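Long-range contacts in iron-regulated outer membrane protein (Neisseria meningitidis, PDB 4B7O), which transports iron across the meningococcal outer membrane as a TonB-dependent transporter, probably by taking up ferric siderophores: residues 333-338 with 357-362; 559-564 with 586-591; 635-640 with 660-665; 527-532 with 578-583. One frame throughout, in Å; residues are numbered along the deposited sequence.

In the fold
All four contacts lie in the C-terminal beta-barrel domain that, in TonB-dependent receptors, encloses the plug; contacts 1 to 3 pair neighbouring barrel strands, and contact 4 ties a loop strand to one. Contacts 1 and 2 are regular antiparallel pairings; the first is mostly buried, the second more exposed on the face of Trp-559 and Lys-588. Contact 3, about 35 Å from contact 1 between centres and across the chain's centre from it, lies where a hairpin ladder gives way to a water bridge, with a glutamine binding an indole beside it. Contact 4, a short parallel pairing, is farthest from the centre of the chain. Contacts 2 and 4 share strand 578-600 and touch at Asp-564 and Asn-583.

Contact 1 of 4, residues 333-338 with 357-362; sequences LEKKRY and TRITTR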
loop_
_atom_site.group_PDB
_atom_site.type_symbol
_atom_site.label_atom_id
_atom_site.label_comp_id
_atom_site.label_asym_id
_atom_site.label_seq_id
_atom_site.Cartn_x
_atom_site.Cartn_y
_atom_site.Cartn_z
ATOM N N LEU A 333 7.839 12.627 -6.032
ATOM C CA LEU A 333 6.768 12.278 -5.181
ATOM C C LEU A 333 6.972 13.076 -3.902
ATOM O O LEU A 333 8.038 13.011 -3.285
ATOM C CB LEU A 333 6.919 10.807 -4.869
ATOM C CG LEU A 333 5.654 9.989 -4.758
ATOM C CD1 LEU A 333 6.004 8.533 -4.473
ATOM C CD2 LEU A 333 4.719 10.516 -3.680
ATOM N N GLU A 334 5.963 13.844 -3.506
ATOM C CA GLU A 334 6.063 14.623 -2.290
ATOM C C GLU A 334 5.014 14.170 -1.305
ATOM O O GLU A 334 3.852 14.093 -1.640
ATOM C CB GLU A 334 5.911 16.138 -2.539
ATOM C CG GLU A 334 6.840 16.704 -3.618
ATOM C CD GLU A 334 8.109 17.459 -3.127
ATOM O OE1 GLU A 334 8.537 17.307 -1.941
ATOM O OE2 GLU A 334 8.694 18.204 -3.972
ATOM N N LYS A 335 5.452 13.890 -0.095
ATOM C CA LYS A 335 4.625 13.583 1.030
ATOM C C LYS A 335 4.852 14.823 1.945
ATOM O O LYS A 335 6.012 15.157 2.204
ATOM C CB LYS A 335 5.130 12.269 1.677
ATOM C CG LYS A 335 4.216 11.566 2.690
ATOM C CD LYS A 335 3.430 10.343 2.097
ATOM C CE LYS A 335 3.724 8.932 2.723
ATOM N NZ LYS A 335 3.398 8.569 4.172
ATOM N N LYS A 336 3.766 15.490 2.399
ATOM C CA LYS A 336 3.780 16.687 3.291
ATOM C C LYS A 336 2.865 16.509 4.474
ATOM O O LYS A 336 1.733 16.045 4.328
ATOM C CB LYS A 336 3.305 17.961 2.596
ATOM C CG LYS A 336 4.049 18.298 1.303
ATOM C CD LYS A 336 3.492 19.558 0.617
ATOM C CE LYS A 336 3.719 19.555 -0.903
ATOM N NZ LYS A 336 3.212 20.837 -1.487
ATOM N N ARG A 337 3.355 16.863 5.653
ATOM C CA ARG A 337 2.507 16.937 6.820
ATOM C C ARG A 337 2.565 18.354 7.299
ATOM O O ARG A 337 3.648 18.921 7.522
ATOM C CB ARG A 337 2.997 16.044 7.967
ATOM C CG ARG A 337 2.204 16.211 9.256
ATOM C CD ARG A 337 2.880 15.394 10.309
ATOM N NE ARG A 337 2.323 15.478 11.666
ATOM C CZ ARG A 337 2.476 16.513 12.505
ATOM N NH1 ARG A 337 3.158 17.631 12.158
ATOM N NH2 ARG A 337 1.906 16.429 13.700
ATOM N N TYR A 338 1.393 18.909 7.520
ATOM C CA TYR A 338 1.299 20.256 8.018
ATOM C C TYR A 338 0.452 20.195 9.257
ATOM O O TYR A 338 -0.729 19.785 9.207
ATOM C CB TYR A 338 0.649 21.179 6.975
ATOM C CG TYR A 338 0.145 22.463 7.596
ATOM C CD1 TYR A 338 1.038 23.465 7.991
ATOM C CD2 TYR A 338 -1.225 22.670 7.815
ATOM C CE1 TYR A 338 0.585 24.634 8.584
ATOM C CE2 TYR A 338 -1.691 23.835 8.400
ATOM C CZ TYR A 338 -0.786 24.821 8.773
ATOM O OH TYR A 338 -1.230 25.987 9.342
ATOM N N THR A 357 6.457 19.316 7.519
ATOM C CA THR A 357 7.384 18.211 7.328
ATOM C C THR A 357 7.201 17.666 5.917
ATOM O O THR A 357 6.050 17.450 5.445
ATOM C CB THR A 357 7.200 17.112 8.382
ATOM O OG1 THR A 357 6.776 17.697 9.624
ATOM C CG2 THR A 357 8.533 16.345 8.599
ATOM N N ARG A 358 8.334 17.441 5.253
ATOM C CA ARG A 358 8.311 17.060 3.871
ATOM C C ARG A 358 9.170 15.845 3.591
ATOM O O ARG A 358 10.226 15.686 4.202
ATOM C CB ARG A 358 8.790 18.241 3.004
ATOM C CG ARG A 358 7.819 18.578 1.893
ATOM C CD ARG A 358 7.922 20.015 1.402
ATOM N NE ARG A 358 9.159 20.214 0.655
ATOM C CZ ARG A 358 10.087 21.104 1.002
ATOM N NH1 ARG A 358 9.890 21.860 2.074
ATOM N NH2 ARG A 358 11.206 21.250 0.293
ATOM N N ILE A 359 8.742 15.008 2.645
ATOM C CA ILE A 359 9.568 13.914 2.150
ATOM C C ILE A 359 9.517 13.955 0.650
ATOM O O ILE A 359 8.456 14.056 0.068
ATOM C CB ILE A 359 9.046 12.557 2.570
ATOM C CG1 ILE A 359 8.810 12.485 4.061
ATOM C CG2 ILE A 359 10.074 11.494 2.204
ATOM C CD1 ILE A 359 8.175 11.171 4.435
ATOM N N THR A 360 10.649 13.887 0.001
ATOM C CA THR A 360 10.684 14.182 -1.409
ATOM C C THR A 360 11.303 12.955 -2.014
ATOM O O THR A 360 12.332 12.506 -1.555
ATOM C CB THR A 360 11.554 15.474 -1.755
ATOM O OG1 THR A 360 10.921 16.674 -1.298
ATOM C CG2 THR A 360 11.710 15.651 -3.222
ATOM N N THR A 361 10.692 12.412 -3.043
ATOM C CA THR A 361 11.221 11.242 -3.640
ATOM C C THR A 361 11.357 11.507 -5.069
ATOM O O THR A 361 10.382 11.942 -5.689
ATOM C CB THR A 361 10.261 10.058 -3.420
ATOM O OG1 THR A 361 10.224 9.798 -2.017
ATOM C CG2 THR A 361 10.756 8.777 -4.146
ATOM N N ARG A 362 12.547 11.242 -5.613
ATOM C CA ARG A 362 12.665 11.270 -7.094
ATOM C C ARG A 362 13.152 9.941 -7.609
ATOM O O ARG A 362 13.973 9.270 -6.967
ATOM C CB ARG A 362 13.639 12.327 -7.604
ATOM C CG ARG A 362 13.433 13.675 -6.972
ATOM C CD ARG A 362 14.767 14.335 -6.681
ATOM N NE ARG A 362 14.640 15.739 -6.988
ATOM C CZ ARG A 362 14.961 16.256 -8.167
ATOM N NH1 ARG A 362 15.458 15.468 -9.128
ATOM N NH2 ARG A 362 14.803 17.568 -8.373
HETATM O O HOH W 1 7.855 11.170 -1.097
#
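Glu-334 lays its carboxylate alongside Thr-360, the two side chains pointing the same way from a directly paired position in the beta-barrel wall. Strands 323-339 and 355-373 are neighbours here, antiparallel at 169°, and six backbone hydrogen bonds link the pairs Leu-333 with Thr-361, Lys-335 with Ile-359 and Arg-337 with Thr-357. Thr-360 OG1 donates to Glu-334 OE1 at 2.5 Å, coming from above the carboxylate plane. The bend of the glutamate at chi2 (-101°) turns OE1 across to the threonine. The same oxygen lies at the edge of the Arg-358 guanidinium, near its plane, but NE is 3.9 Å from OE1, a long salt bridge. Next along this face, Lys-336 CG packs on Arg-358 CG at 3.8 Å.

On the other face the pairs meet near their roots: CB of Leu-333 is 3.7 Å from CB of Thr-361, and CB of Lys-335 is 4.0 Å from CB of Ile-359. Arg-337 extends past Thr-357 to a salt bridge with Asp-342. At the Leu-333 end a water donates to Leu-333 O and is also hydrogen-bonded to Thr-361 OG1, 2.9 Å from each oxygen.

Contact 2 of 4, residues 559-564 with 586-591; sequences WQTIKD and YIKNHG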
loop_
_atom_site.group_PDB
_atom_site.type_symbol
_atom_site.label_atom_id
_atom_site.label_comp_id
_atom_site.label_asym_id
_atom_site.label_seq_id
_atom_site.Cartn_x
_atom_site.Cartn_y
_atom_site.Cartn_z
ATOM N N TRP A 559 6.691 -19.658 1.035
ATOM C CA TRP A 559 7.578 -19.704 2.187
ATOM C C TRP A 559 8.557 -18.610 2.038
ATOM O O TRP A 559 9.116 -18.400 0.935
ATOM C CB TRP A 559 8.364 -20.947 2.175
ATOM C CG TRP A 559 7.575 -22.205 2.332
ATOM C CD1 TRP A 559 7.364 -22.902 3.490
ATOM C CD2 TRP A 559 6.925 -22.980 1.274
ATOM N NE1 TRP A 559 6.649 -24.024 3.249
ATOM C CE2 TRP A 559 6.370 -24.145 1.927
ATOM C CE3 TRP A 559 6.774 -22.827 -0.105
ATOM C CZ2 TRP A 559 5.689 -25.132 1.228
ATOM C CZ3 TRP A 559 6.089 -23.811 -0.820
ATOM C CH2 TRP A 559 5.534 -24.934 -0.155
ATOM N N GLN A 560 8.804 -17.889 3.118
ATOM C CA GLN A 560 9.700 -16.795 2.953
ATOM C C GLN A 560 10.597 -16.644 4.105
ATOM O O GLN A 560 10.200 -16.805 5.238
ATOM C CB GLN A 560 8.953 -15.527 2.669
ATOM C CG GLN A 560 9.783 -14.569 1.799
ATOM C CD GLN A 560 9.331 -13.190 2.087
ATOM O OE1 GLN A 560 9.297 -12.325 1.217
ATOM N NE2 GLN A 560 8.886 -12.989 3.343
ATOM N N THR A 561 11.849 -16.394 3.782
ATOM C CA THR A 561 12.858 -16.061 4.763
ATOM C C THR A 561 13.429 -14.675 4.460
ATOM O O THR A 561 13.802 -14.358 3.306
ATOM C CB THR A 561 14.008 -17.080 4.715
ATOM O OG1 THR A 561 13.434 -18.363 4.755
ATOM C CG2 THR A 561 14.934 -16.948 5.970
ATOM N N ILE A 562 13.506 -13.858 5.493
ATOM C CA ILE A 562 14.179 -12.563 5.336
ATOM C C ILE A 562 15.327 -12.499 6.322
ATOM O O ILE A 562 15.145 -12.596 7.560
ATOM C CB ILE A 562 13.220 -11.384 5.452
ATOM C CG1 ILE A 562 12.138 -11.525 4.397
ATOM C CG2 ILE A 562 13.916 -10.093 5.062
ATOM C CD1 ILE A 562 10.911 -10.648 4.634
ATOM N N LYS A 563 16.517 -12.410 5.767
ATOM C CA LYS A 563 17.732 -12.256 6.583
ATOM C C LYS A 563 18.092 -10.776 6.748
ATOM O O LYS A 563 17.816 -9.930 5.869
ATOM C CB LYS A 563 18.926 -12.987 5.953
ATOM C CG LYS A 563 18.666 -14.452 5.662
ATOM C CD LYS A 563 19.757 -15.347 6.257
ATOM C CE LYS A 563 19.598 -16.791 5.791
ATOM N NZ LYS A 563 19.931 -16.912 4.325
ATOM N N ASP A 564 18.726 -10.489 7.875
ATOM C CA ASP A 564 19.154 -9.162 8.212
ATOM C C ASP A 564 18.014 -8.148 8.342
ATOM O O ASP A 564 18.120 -7.043 7.858
ATOM C CB ASP A 564 20.166 -8.697 7.184
ATOM C CG ASP A 564 21.511 -9.416 7.312
ATOM O OD1 ASP A 564 21.846 -9.914 8.435
ATOM O OD2 ASP A 564 22.224 -9.455 6.267
ATOM N N TYR A 586 16.116 -12.083 11.808
ATOM C CA TYR A 586 15.567 -12.543 10.512
ATOM C C TYR A 586 14.022 -12.784 10.552
ATOM O O TYR A 586 13.436 -12.960 11.598
ATOM C CB TYR A 586 16.362 -13.769 10.027
ATOM C CG TYR A 586 16.305 -14.910 10.988
ATOM C CD1 TYR A 586 15.278 -15.813 10.920
ATOM C CD2 TYR A 586 17.282 -15.099 11.971
ATOM C CE1 TYR A 586 15.168 -16.881 11.809
ATOM C CE2 TYR A 586 17.184 -16.153 12.875
ATOM C CZ TYR A 586 16.107 -17.036 12.768
ATOM O OH TYR A 586 15.934 -18.086 13.600
ATOM N N ILE A 587 13.382 -12.800 9.412
ATOM C CA ILE A 587 11.933 -12.984 9.366
ATOM C C ILE A 587 11.615 -14.292 8.593
ATOM O O ILE A 587 12.194 -14.562 7.557
ATOM C CB ILE A 587 11.267 -11.748 8.682
ATOM C CG1 ILE A 587 11.438 -10.468 9.513
ATOM C CG2 ILE A 587 9.785 -11.932 8.457
ATOM C CD1 ILE A 587 11.553 -9.205 8.662
ATOM N N LYS A 588 10.731 -15.112 9.143
ATOM C CA LYS A 588 10.099 -16.213 8.393
ATOM C C LYS A 588 8.609 -16.055 8.261
ATOM O O LYS A 588 7.925 -15.598 9.180
ATOM C CB LYS A 588 10.441 -17.558 9.002
ATOM C CG LYS A 588 11.793 -18.031 8.469
ATOM C CD LYS A 588 12.313 -19.222 9.212
ATOM C CE LYS A 588 13.749 -19.488 8.806
ATOM N NZ LYS A 588 13.771 -19.946 7.390
ATOM N N ASN A 589 8.106 -16.403 7.090
ATOM C CA ASN A 589 6.675 -16.412 6.870
ATOM C C ASN A 589 6.239 -17.538 5.942
ATOM O O ASN A 589 6.914 -17.813 4.957
ATOM C CB ASN A 589 6.274 -15.098 6.256
ATOM C CG ASN A 589 4.776 -14.843 6.342
ATOM O OD1 ASN A 589 4.074 -15.446 7.158
ATOM N ND2 ASN A 589 4.283 -13.950 5.494
ATOM N N HIS A 590 5.098 -18.155 6.204
ATOM C CA HIS A 590 4.579 -19.142 5.262
ATOM C C HIS A 590 3.104 -19.200 5.305
ATOM O O HIS A 590 2.484 -18.651 6.189
ATOM C CB HIS A 590 5.165 -20.493 5.565
ATOM C CG HIS A 590 4.760 -21.076 6.905
ATOM N ND1 HIS A 590 3.641 -21.829 7.062
ATOM C CD2 HIS A 590 5.454 -21.146 8.127
ATOM C CE1 HIS A 590 3.585 -22.309 8.336
ATOM N NE2 HIS A 590 4.690 -21.875 8.988
ATOM N N GLY A 591 2.488 -19.861 4.365
ATOM C CA GLY A 591 1.017 -19.813 4.368
ATOM C C GLY A 591 0.423 -20.090 3.039
ATOM O O GLY A 591 1.137 -20.517 2.105
#
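Ile-562 lies beside Ile-587 as a hydrogen-bonded pair of the barrel wall, both side chains pointing the same way. The backbone ladder comes first: strands 551-567 and 578-600 run antiparallel at 173° along these segments, and four N-H...O bonds tie Gln-560 to Asn-589 and Ile-562 to Ile-587. Between these rungs, Thr-561 CA lies 3.2 Å from Ile-587 O, and Lys-588 CA is at the same distance from Gln-560 O, CA-H...O contacts that fill the non-hydrogen-bonded position.

Apolar contact is led by the isoleucines, with CB of Ile-562 3.8 Å from CB of Ile-587. Both have CG2 anti to the backbone N, and CD1 of Ile-562 comes within 4.2 Å of CG2 of Ile-587. On the opposite face Trp-559 meets His-590 obliquely, CD1 of the indole lying 3.9 Å from CB of the histidine, while the imidazole leads away.

The one polar side-chain link across the pair is made by Lys-588. Its chain runs beside Thr-561 and bends at chi4 (-68°), bringing NZ to donate to Thr-561 OG1 at 3.1 Å.

Strand 535-547 flanks the pair beyond 559-563, and strand 603-618 flanks it beyond 586-591, where Tyr-586 stacks on Tyr-617. On the isoleucine face, Asn-589 gives its ND2 to Arg-110 O and takes the Lys-613 N-H on OD1, linking the barrel to the plug.

Contact 3 of 4, residues 635-640 with 660-665; sequences VGRAWT and YVQKAV. Unlike the reference sequence in segment 635-640: Ala-638 (reference Thr).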
loop_
_atom_site.group_PDB
_atom_site.type_symbol
_atom_site.label_atom_id
_atom_site.label_comp_id
_atom_site.label_asym_id
_atom_site.label_seq_id
_atom_site.Cartn_x
_atom_site.Cartn_y
_atom_site.Cartn_z
ATOM N N VAL A 635 -2.606 -12.154 11.583
ATOM C CA VAL A 635 -4.023 -12.030 11.255
ATOM C C VAL A 635 -4.611 -13.447 11.395
ATOM O O VAL A 635 -3.893 -14.466 11.266
ATOM C CB VAL A 635 -4.199 -11.413 9.840
ATOM C CG1 VAL A 635 -5.662 -11.131 9.508
ATOM C CG2 VAL A 635 -3.467 -10.072 9.772
ATOM N N GLY A 636 -5.893 -13.525 11.723
ATOM C CA GLY A 636 -6.544 -14.814 11.906
ATOM C C GLY A 636 -6.911 -15.254 10.509
ATOM O O GLY A 636 -6.858 -14.473 9.564
ATOM N N ARG A 637 -7.233 -16.514 10.340
ATOM C CA ARG A 637 -7.546 -16.985 9.001
ATOM C C ARG A 637 -8.700 -16.155 8.450
ATOM O O ARG A 637 -9.725 -16.006 9.116
ATOM C CB ARG A 637 -7.976 -18.445 9.081
ATOM C CG ARG A 637 -8.059 -19.127 7.724
ATOM C CD ARG A 637 -7.806 -20.597 7.906
ATOM N NE ARG A 637 -9.025 -21.232 8.335
ATOM C CZ ARG A 637 -9.068 -22.398 8.948
ATOM N NH1 ARG A 637 -7.955 -23.050 9.228
ATOM N NH2 ARG A 637 -10.225 -22.887 9.304
ATOM N N ALA A 638 -8.575 -15.674 7.221
ATOM C CA ALA A 638 -9.557 -14.802 6.705
ATOM C C ALA A 638 -10.340 -15.477 5.604
ATOM O O ALA A 638 -9.737 -16.040 4.711
ATOM C CB ALA A 638 -8.888 -13.497 6.214
ATOM N N TRP A 639 -11.677 -15.390 5.670
ATOM C CA TRP A 639 -12.573 -15.973 4.683
ATOM C C TRP A 639 -13.361 -14.877 4.085
ATOM O O TRP A 639 -13.806 -14.008 4.797
ATOM C CB TRP A 639 -13.584 -16.915 5.318
ATOM C CG TRP A 639 -12.974 -18.075 6.069
ATOM C CD1 TRP A 639 -12.441 -18.052 7.328
ATOM C CD2 TRP A 639 -12.805 -19.462 5.608
ATOM N NE1 TRP A 639 -11.972 -19.281 7.682
ATOM C CE2 TRP A 639 -12.173 -20.176 6.706
ATOM C CE3 TRP A 639 -13.092 -20.151 4.424
ATOM C CZ2 TRP A 639 -11.844 -21.530 6.627
ATOM C CZ3 TRP A 639 -12.764 -21.521 4.344
ATOM C CH2 TRP A 639 -12.156 -22.196 5.419
ATOM N N THR A 640 -13.588 -14.931 2.775
ATOM C CA THR A 640 -14.384 -13.941 2.107
ATOM C C THR A 640 -15.306 -14.733 1.232
ATOM O O THR A 640 -14.967 -15.858 0.872
ATOM C CB THR A 640 -13.533 -12.933 1.267
ATOM O OG1 THR A 640 -12.472 -13.590 0.579
ATOM C CG2 THR A 640 -12.824 -11.948 2.161
ATOM N N TYR A 660 -15.013 -12.931 7.023
ATOM C CA TYR A 660 -14.942 -13.489 8.334
ATOM C C TYR A 660 -13.524 -13.718 8.650
ATOM O O TYR A 660 -12.782 -14.330 7.863
ATOM C CB TYR A 660 -15.729 -14.790 8.407
ATOM C CG TYR A 660 -17.240 -14.578 8.615
ATOM C CD1 TYR A 660 -18.020 -13.912 7.645
ATOM C CD2 TYR A 660 -17.899 -15.064 9.786
ATOM C CE1 TYR A 660 -19.393 -13.730 7.827
ATOM C CE2 TYR A 660 -19.282 -14.893 9.959
ATOM C CZ TYR A 660 -20.004 -14.234 8.977
ATOM O OH TYR A 660 -21.334 -14.036 9.125
ATOM N N VAL A 661 -13.102 -13.200 9.794
ATOM C CA VAL A 661 -11.778 -13.538 10.279
ATOM C C VAL A 661 -11.812 -14.245 11.607
ATOM O O VAL A 661 -12.547 -13.870 12.518
ATOM C CB VAL A 661 -10.710 -12.427 10.099
ATOM C CG1 VAL A 661 -11.243 -11.231 9.350
ATOM C CG2 VAL A 661 -9.948 -12.081 11.370
ATOM N N GLN A 662 -11.060 -15.329 11.666
ATOM C CA GLN A 662 -11.002 -16.182 12.835
ATOM C C GLN A 662 -10.043 -15.568 13.884
ATOM O O GLN A 662 -9.246 -14.694 13.584
ATOM C CB GLN A 662 -10.529 -17.582 12.412
ATOM C CG GLN A 662 -11.589 -18.295 11.622
ATOM C CD GLN A 662 -11.268 -19.757 11.405
ATOM O OE1 GLN A 662 -10.739 -20.144 10.360
ATOM N NE2 GLN A 662 -11.640 -20.586 12.369
ATOM N N LYS A 663 -10.162 -16.046 15.104
ATOM C CA LYS A 663 -9.405 -15.623 16.252
ATOM C C LYS A 663 -7.936 -15.840 15.969
ATOM O O LYS A 663 -7.547 -16.871 15.494
ATOM C CB LYS A 663 -9.879 -16.503 17.431
ATOM C CG LYS A 663 -9.307 -16.235 18.825
ATOM C CD LYS A 663 -9.956 -17.169 19.859
ATOM C CE LYS A 663 -9.026 -17.482 21.027
ATOM N NZ LYS A 663 -9.276 -18.837 21.625
ATOM N N ALA A 664 -7.108 -14.854 16.243
ATOM C CA ALA A 664 -5.662 -15.035 16.164
ATOM C C ALA A 664 -5.104 -14.986 17.561
ATOM O O ALA A 664 -5.756 -14.480 18.479
ATOM C CB ALA A 664 -5.037 -13.925 15.349
ATOM N N VAL A 665 -3.882 -15.487 17.716
ATOM C CA VAL A 665 -3.181 -15.473 18.987
ATOM C C VAL A 665 -1.709 -15.338 18.612
ATOM O O VAL A 665 -1.297 -15.767 17.508
ATOM C CB VAL A 665 -3.367 -16.787 19.803
ATOM C CG1 VAL A 665 -4.789 -17.339 19.703
ATOM C CG2 VAL A 665 -2.379 -17.864 19.356
HETATM O O HOH W 2 -6.968 -18.015 12.749
#
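This is a hairpin contact at the open ends of two barrel strands, where 638-647 starts and 652-665 finishes, and its ladder is regular at one end only: Trp-639 pairs with Tyr-660, while the chain about Gly-636 and Gln-662 leaves the regular strand. Trp-639 N bonds to Tyr-660 O and Tyr-660 N returns to Trp-639 O, both nearly straight. One step on, Gln-662 N still reaches Arg-637 O at 3.0 Å. Past that point a water spans the gap, accepting from Arg-637 N and donating to Lys-663 O.

The side chain of Gln-662 does most of the polar work. Its OE1 takes the indole N-H of Trp-639, NE1 to OE1 3.1 Å, along a nearly straight line (173°) in the ring plane but from above the amide's carbonyl plane. The extended glutamine also lies alongside Arg-637, placing OE1 over one face of the guanidinium, 2.9 Å from NE at an angle too poor for a hydrogen bond.

The two strands are consecutive in the TonB-dependent receptor barrel. Strand 603-618 continues the wall beyond the first, and strand 684-697 beyond the second, where Tyr-660 OH bonds to Asn-691.

On the other face, Ala-638, which is threonine in the reference sequence, sits against Val-661, CB to CB 4.4 Å. Gly-636 fits closely, its CA 3.2 Å from Gln-662 O, and the methyl of Ala-664 rests 3.7 Å from Gly-636 N.

Contact 4 of 4, residues 527-532 with 578-583; sequences SIADGT and VREAVN
A short parallel pairing joins the loop strand 525-528 to the start of barrel strand 578-600, whose other neighbours are antiparallel. Ser-527 N donates to Arg-579 O at 2.6 Å, and Ser-527 O receives Ala-581 N from above its carbonyl plane. The third rung, Ala-529 N to Ala-581 O at 2.9 Å, closes the pairing just as the first chain enters a type II turn from Ala-529 to Thr-532.

Side chains meet close to the backbone. CG1 of Ile-528 lies 3.9 Å from the Ala-581 methyl, placed there by its position anti to the backbone N (chi1 -177°). CB of Ala-529 packs on CG1 of Val-582 at 3.6 Å. After the turn, Thr-532 returns toward the strand, its CG2 3.3 Å from Ala-581 O, and crosses Asn-583, whose OD1 is 3.3 Å from Thr-532 CB.

Three polar ends have partners outside the pair: Ser-527 OG bonds to Asp-475 and Glu-580 OE2 to Gln-570 of strand 569-570, which lies antiparallel to 578-600. Asn-583 ND2 bonds to the carbonyls of Lys-533 and Asp-564, bringing together the chain just ahead of strand 535-547 and the corner in strand 551-567.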
loop_
_atom_site.group_PDB
_atom_site.type_symbol
_atom_site.label_atom_id
_atom_site.label_comp_id
_atom_site.label_asym_id
_atom_site.label_seq_id
_atom_site.Cartn_x
_atom_site.Cartn_y
_atom_site.Cartn_z
ATOM N N SER A 527 21.489 7.411 14.030
ATOM C CA SER A 527 22.523 7.093 13.062
ATOM C C SER A 527 22.286 5.716 12.339
ATOM O O SER A 527 21.227 5.079 12.452
ATOM C CB SER A 527 23.888 7.157 13.768
ATOM O OG SER A 527 24.940 7.336 12.821
ATOM N N ILE A 528 23.287 5.259 11.609
ATOM C CA ILE A 528 23.270 3.918 11.061
ATOM C C ILE A 528 24.626 3.283 11.362
ATOM O O ILE A 528 25.653 3.936 11.198
ATOM C CB ILE A 528 23.031 3.977 9.560
ATOM C CG1 ILE A 528 22.929 2.569 8.957
ATOM C CG2 ILE A 528 24.080 4.841 8.892
ATOM C CD1 ILE A 528 22.397 2.568 7.537
ATOM N N ALA A 529 24.622 2.029 11.816
ATOM C CA ALA A 529 25.851 1.324 12.171
ATOM C C ALA A 529 26.736 1.064 10.966
ATOM O O ALA A 529 26.286 1.152 9.825
ATOM C CB ALA A 529 25.522 0.048 12.892
ATOM N N ASP A 530 28.009 0.804 11.209
ATOM C CA ASP A 530 28.940 0.447 10.116
ATOM C C ASP A 530 28.588 -0.877 9.432
ATOM O O ASP A 530 28.205 -1.853 10.096
ATOM C CB ASP A 530 30.387 0.346 10.645
ATOM C CG ASP A 530 31.141 1.679 10.565
ATOM O OD1 ASP A 530 31.036 2.394 9.517
ATOM O OD2 ASP A 530 31.845 1.996 11.562
ATOM N N GLY A 531 28.781 -0.912 8.114
ATOM C CA GLY A 531 28.485 -2.096 7.289
ATOM C C GLY A 531 27.095 -2.729 7.420
ATOM O O GLY A 531 26.926 -3.878 7.028
ATOM N N THR A 532 26.100 -2.018 7.970
ATOM C CA THR A 532 24.763 -2.591 8.046
ATOM C C THR A 532 24.185 -2.747 6.634
ATOM O O THR A 532 24.241 -1.826 5.832
ATOM C CB THR A 532 23.753 -1.859 8.972
ATOM O OG1 THR A 532 22.863 -1.041 8.202
ATOM C CG2 THR A 532 24.411 -1.068 10.033
ATOM N N VAL A 578 22.662 8.534 20.976
ATOM C CA VAL A 578 22.933 8.446 19.551
ATOM C C VAL A 578 22.620 6.968 19.325
ATOM O O VAL A 578 23.330 6.091 19.832
ATOM C CB VAL A 578 24.426 8.773 19.236
ATOM C CG1 VAL A 578 24.845 8.397 17.806
ATOM C CG2 VAL A 578 24.727 10.254 19.485
ATOM N N ARG A 579 21.546 6.671 18.607
ATOM C CA ARG A 579 21.234 5.285 18.341
ATOM C C ARG A 579 21.542 5.022 16.906
ATOM O O ARG A 579 21.643 5.990 16.173
ATOM C CB ARG A 579 19.801 5.009 18.687
ATOM C CG ARG A 579 19.702 4.732 20.178
ATOM C CD ARG A 579 18.258 4.715 20.601
ATOM N NE ARG A 579 17.467 5.581 19.725
ATOM C CZ ARG A 579 16.141 5.686 19.798
ATOM N NH1 ARG A 579 15.487 4.966 20.718
ATOM N NH2 ARG A 579 15.477 6.497 18.956
ATOM N N GLU A 580 21.734 3.758 16.485
ATOM C CA GLU A 580 21.997 3.518 15.060
ATOM C C GLU A 580 21.227 2.340 14.441
ATOM O O GLU A 580 20.912 1.364 15.127
ATOM C CB GLU A 580 23.503 3.456 14.774
ATOM C CG GLU A 580 24.332 3.011 15.976
ATOM C CD GLU A 580 25.674 2.448 15.571
ATOM O OE1 GLU A 580 26.232 2.879 14.539
ATOM O OE2 GLU A 580 26.171 1.559 16.278
ATOM N N ALA A 581 20.873 2.461 13.163
ATOM C CA ALA A 581 20.189 1.375 12.449
ATOM C C ALA A 581 21.135 0.177 12.389
ATOM O O ALA A 581 22.308 0.340 12.123
ATOM C CB ALA A 581 19.783 1.811 11.047
ATOM N N VAL A 582 20.619 -1.004 12.687
ATOM C CA VAL A 582 21.374 -2.252 12.628
ATOM C C VAL A 582 20.513 -3.352 12.076
ATOM O O VAL A 582 19.290 -3.312 12.218
ATOM C CB VAL A 582 21.776 -2.776 14.026
ATOM C CG1 VAL A 582 23.086 -2.161 14.437
ATOM C CG2 VAL A 582 20.681 -2.580 15.073
ATOM N N ASN A 583 21.150 -4.336 11.455
ATOM C CA ASN A 583 20.474 -5.593 11.149
ATOM C C ASN A 583 20.311 -6.364 12.450
ATOM O O ASN A 583 21.268 -6.604 13.123
ATOM C CB ASN A 583 21.302 -6.344 10.126
ATOM C CG ASN A 583 21.637 -5.481 8.931
ATOM O OD1 ASN A 583 22.762 -4.994 8.803
ATOM N ND2 ASN A 583 20.650 -5.212 8.090
#